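Local coordinates for malate dehydrogenase (Naegleria fowleri, PDB 6UM4), which probably catalyses the reversible, NAD-dependent oxidation of malate to oxaloacetate, at residues K196-A199 with A200-A204; A226-N229 with A230-T233. All blocks are in the same frame, centred on the assembly; numbering follows the deposited sequence.

In the fold
Both contacts are local, each within one helix of the NAD-binding domain, which has a Rossmann-type parallel sheet. From the N terminus, strand 176-179 leads into helix 191-212, where interaction 1 spans two successive turns; the chain returns through strand 218-221 and enters helix 226-235, where interaction 2 follows. They are in series, neither nested nor crossed, and neither closes a loop. Each helix is the crossover of a beta-alpha-beta unit, and strand 218-221 is shared by the two units. The contacts have centres about 9 Å apart and touch: Phe202 packs on Asn229 and Thr233, and Ala199 on Ile232. Helix 394-414 touches both.

Interaction 1. Residues K196-A199 with A200-A204; sequences KDNA and AIFKA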
loop_
_atom_site.group_PDB
_atom_site.type_symbol
_atom_site.label_atom_id
_atom_site.label_comp_id
_atom_site.label_asym_id
_atom_site.label_seq_id
_atom_site.Cartn_x
_atom_site.Cartn_y
_atom_site.Cartn_z
ATOM N N LYS A 196 -17.124 4.230 26.288
ATOM C CA LYS A 196 -18.452 3.621 26.299
ATOM C C LYS A 196 -19.072 3.585 24.907
ATOM O O LYS A 196 -19.668 2.575 24.516
ATOM C CB LYS A 196 -19.374 4.368 27.267
ATOM C CG LYS A 196 -18.864 4.373 28.703
ATOM C CD LYS A 196 -19.931 4.831 29.680
ATOM C CE LYS A 196 -19.692 6.248 30.161
ATOM N NZ LYS A 196 -20.596 6.557 31.319
ATOM N N ASP A 197 -18.952 4.676 24.148
ATOM C CA ASP A 197 -19.517 4.691 22.802
ATOM C C ASP A 197 -18.856 3.647 21.916
ATOM O O ASP A 197 -19.530 2.976 21.125
ATOM C CB ASP A 197 -19.402 6.083 22.185
ATOM C CG ASP A 197 -20.275 7.104 22.892
ATOM O OD1 ASP A 197 -21.118 6.692 23.722
ATOM O OD2 ASP A 197 -20.134 8.312 22.603
ATOM N N ASN A 198 -17.536 3.494 22.022
ATOM C CA ASN A 198 -16.880 2.471 21.217
ATOM C C ASN A 198 -17.212 1.073 21.725
ATOM O O ASN A 198 -17.397 0.145 20.930
ATOM C CB ASN A 198 -15.376 2.711 21.194
ATOM C CG ASN A 198 -14.984 3.764 20.192
ATOM O OD1 ASN A 198 -14.926 3.504 18.990
ATOM N ND2 ASN A 198 -14.753 4.980 20.674
ATOM N N ALA A 199 -17.324 0.900 23.045
ATOM C CA ALA A 199 -17.746 -0.399 23.557
ATOM C C ALA A 199 -19.103 -0.792 22.975
ATOM O O ALA A 199 -19.318 -1.958 22.628
ATOM C CB ALA A 199 -17.770 -0.395 25.087
ATOM N N ALA A 200 -20.024 0.174 22.847
ATOM C CA ALA A 200 -21.326 -0.112 22.251
ATOM C C ALA A 200 -21.180 -0.557 20.799
ATOM O O ALA A 200 -21.926 -1.426 20.330
ATOM C CB ALA A 200 -22.235 1.113 22.356
ATOM N N ILE A 201 -20.241 0.041 20.067
ATOM C CA ILE A 201 -19.977 -0.388 18.694
ATOM C C ILE A 201 -19.455 -1.821 18.671
ATOM O O ILE A 201 -19.871 -2.641 17.842
ATOM C CB ILE A 201 -18.989 0.574 17.995
ATOM C CG1 ILE A 201 -19.620 1.939 17.722
ATOM C CG2 ILE A 201 -18.428 -0.026 16.722
ATOM C CD1 ILE A 201 -18.612 2.963 17.277
ATOM N N PHE A 202 -18.501 -2.137 19.549
ATOM C CA PHE A 202 -17.887 -3.457 19.495
ATOM C C PHE A 202 -18.714 -4.521 20.204
ATOM O O PHE A 202 -18.550 -5.708 19.916
ATOM C CB PHE A 202 -16.449 -3.383 20.023
ATOM C CG PHE A 202 -15.529 -2.734 19.036
ATOM C CD1 PHE A 202 -14.942 -3.486 18.026
ATOM C CD2 PHE A 202 -15.346 -1.372 19.044
ATOM C CE1 PHE A 202 -14.141 -2.901 17.087
ATOM C CE2 PHE A 202 -14.554 -0.771 18.099
ATOM C CZ PHE A 202 -13.948 -1.535 17.111
ATOM N N LYS A 203 -19.621 -4.130 21.088
ATOM C CA LYS A 203 -20.607 -5.092 21.563
ATOM C C LYS A 203 -21.468 -5.560 20.402
ATOM O O LYS A 203 -21.675 -6.764 20.205
ATOM C CB LYS A 203 -21.465 -4.466 22.657
ATOM C CG LYS A 203 -22.725 -5.250 22.977
ATOM C CD LYS A 203 -23.588 -4.512 23.978
ATOM C CE LYS A 203 -24.733 -5.393 24.475
ATOM N NZ LYS A 203 -25.811 -4.540 25.038
ATOM N N ALA A 204 -21.929 -4.609 19.589
ATOM C CA ALA A 204 -22.757 -4.936 18.434
ATOM C C ALA A 204 -21.991 -5.777 17.425
ATOM O O ALA A 204 -22.557 -6.688 16.809
ATOM C CB ALA A 204 -23.266 -3.650 17.786
#
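Four i to i+4 backbone hydrogen bonds, the shortest from Lys203 N to Ala199 O at 2.7 Å, join residues 196-199 to residues 200-204 within helix 191-212, the crossover between parallel strands 176-179 and 218-221 of the Rossmann-type domain. Phe202 has its CG anti to the carbonyl carbon (chi1 -74°), which sets the ring edge beside the carbonyl of Asn198, with Phe202 CD2 3.2 Å from Asn198 O. That oxygen lies near the ring plane while also accepting the Phe202 N-H at 2.9 Å. Ile201 runs alongside Asn198, both side chains pointing the same way, with Ile201 CD1 4.1 Å from Asn198 OD1. Ile201 CG1 lies 3.6 Å from Asp197 O, and Lys203 CB rests 3.3 Å from Ala199 O. The polar ends of Asp197 and Asn198 look to other partners: Asn198 OD1 accepts from Lys183 N, Asn198 ND2 donates to Val194 O, and Asp197 OD2 forms a salt bridge with Lys183 NZ. The Val194 bond should fix the buried amide against its own helix and the two to Lys183 tie the helix to that loop, while between the turns the backbone bonds hold and side-chain carbons rest on the carbonyl oxygens.

Interaction 2. Residues A226-N229 with A230-T233; sequences ANTN and AMIT
Thr233 has its hydroxyl beside the backbone N and anti to the carbonyl carbon (chi1 -55°), which brings OG1 back over the preceding turn, whereas Met231 starts with CG anti to its own N (chi1 -176°) and then bends at chi2 and chi3, returning its methyl toward Thr228. Thr233 OG1 donates to the i-4 carbonyl, Asn229 O, at 2.8 Å, from above the carbonyl plane. The same oxygen accepts Thr233 N at 2.9 Å, so one buried carbonyl is gripped twice by a single residue. Met231 CE makes a loose apolar touch with Thr228 CG2 at 4.5 Å, and this methyl also lies near a carbonyl oxygen, Met231 CE to Thr228 O being 4.0 Å. Ala230 CB faces two carbonyl oxygens, 3.6 Å from both Ala226 O and Asn227 O. The amide of Asn227 is held at both ends, by His280 N at OD1 and by Gly278 O and Trp371 O at ND2; Thr228 OG1 bonds to Glu410. Helix 226-235, the crossover between strands 218-221 and 245-247, is thus enclosed: Ala226, Ala230 and Thr233 pack on strand 245-247, Asn229 and Ile232 on helix 191-212, and Thr228 and Met231 on helix 394-414.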
loop_
_atom_site.group_PDB
_atom_site.type_symbol
_atom_site.label_atom_id
_atom_site.label_comp_id
_atom_site.label_asym_id
_atom_site.label_seq_id
_atom_site.Cartn_x
_atom_site.Cartn_y
_atom_site.Cartn_z
ATOM N N ALA A 226 -8.027 0.039 21.700
ATOM C CA ALA A 226 -7.929 -1.273 21.060
ATOM C C ALA A 226 -8.165 -2.403 22.055
ATOM O O ALA A 226 -9.123 -3.161 21.910
ATOM C CB ALA A 226 -6.568 -1.431 20.386
ATOM N N ASN A 227 -7.332 -2.495 23.103
ATOM C CA ASN A 227 -7.424 -3.611 24.052
ATOM C C ASN A 227 -8.828 -3.752 24.599
ATOM O O ASN A 227 -9.373 -4.857 24.679
ATOM C CB ASN A 227 -6.452 -3.425 25.226
ATOM C CG ASN A 227 -5.016 -3.343 24.784
ATOM O OD1 ASN A 227 -4.701 -2.630 23.826
ATOM N ND2 ASN A 227 -4.130 -4.063 25.475
ATOM N N THR A 228 -9.409 -2.631 25.019
ATOM C CA THR A 228 -10.740 -2.650 25.607
ATOM C C THR A 228 -11.804 -2.981 24.562
ATOM O O THR A 228 -12.756 -3.718 24.842
ATOM C CB THR A 228 -11.003 -1.298 26.254
ATOM O OG1 THR A 228 -9.983 -1.059 27.235
ATOM C CG2 THR A 228 -12.363 -1.283 26.942
ATOM N N ASN A 229 -11.673 -2.431 23.352
ATOM C CA ASN A 229 -12.617 -2.796 22.298
ATOM C C ASN A 229 -12.595 -4.298 22.047
ATOM O O ASN A 229 -13.649 -4.932 21.919
ATOM C CB ASN A 229 -12.295 -2.035 21.011
ATOM C CG ASN A 229 -12.739 -0.584 21.059
ATOM O OD1 ASN A 229 -13.583 -0.198 21.869
ATOM N ND2 ASN A 229 -12.153 0.237 20.194
ATOM N N ALA A 230 -11.393 -4.889 21.994
ATOM C CA ALA A 230 -11.279 -6.329 21.768
ATOM C C ALA A 230 -11.946 -7.113 22.891
ATOM O O ALA A 230 -12.649 -8.110 22.650
ATOM C CB ALA A 230 -9.800 -6.712 21.662
ATOM N N MET A 231 -11.734 -6.666 24.130
ATOM C CA MET A 231 -12.346 -7.322 25.272
ATOM C C MET A 231 -13.867 -7.284 25.188
ATOM O O MET A 231 -14.539 -8.261 25.531
ATOM C CB MET A 231 -11.874 -6.653 26.550
ATOM C CG MET A 231 -12.407 -7.359 27.793
ATOM S SD MET A 231 -12.669 -6.122 29.053
ATOM C CE MET A 231 -14.014 -5.219 28.306
ATOM N N ILE A 232 -14.432 -6.131 24.819
ATOM C CA ILE A 232 -15.881 -6.031 24.661
ATOM C C ILE A 232 -16.367 -6.930 23.526
ATOM O O ILE A 232 -17.433 -7.554 23.616
ATOM C CB ILE A 232 -16.304 -4.571 24.432
ATOM C CG1 ILE A 232 -16.111 -3.760 25.707
ATOM C CG2 ILE A 232 -17.774 -4.515 24.010
ATOM C CD1 ILE A 232 -17.023 -4.205 26.834
ATOM N N THR A 233 -15.629 -6.958 22.417
ATOM C CA THR A 233 -16.013 -7.822 21.303
ATOM C C THR A 233 -16.120 -9.268 21.766
ATOM O O THR A 233 -17.125 -9.945 21.519
ATOM C CB THR A 233 -14.993 -7.717 20.172
ATOM O OG1 THR A 233 -14.843 -6.352 19.775
ATOM C CG2 THR A 233 -15.447 -8.549 18.975
#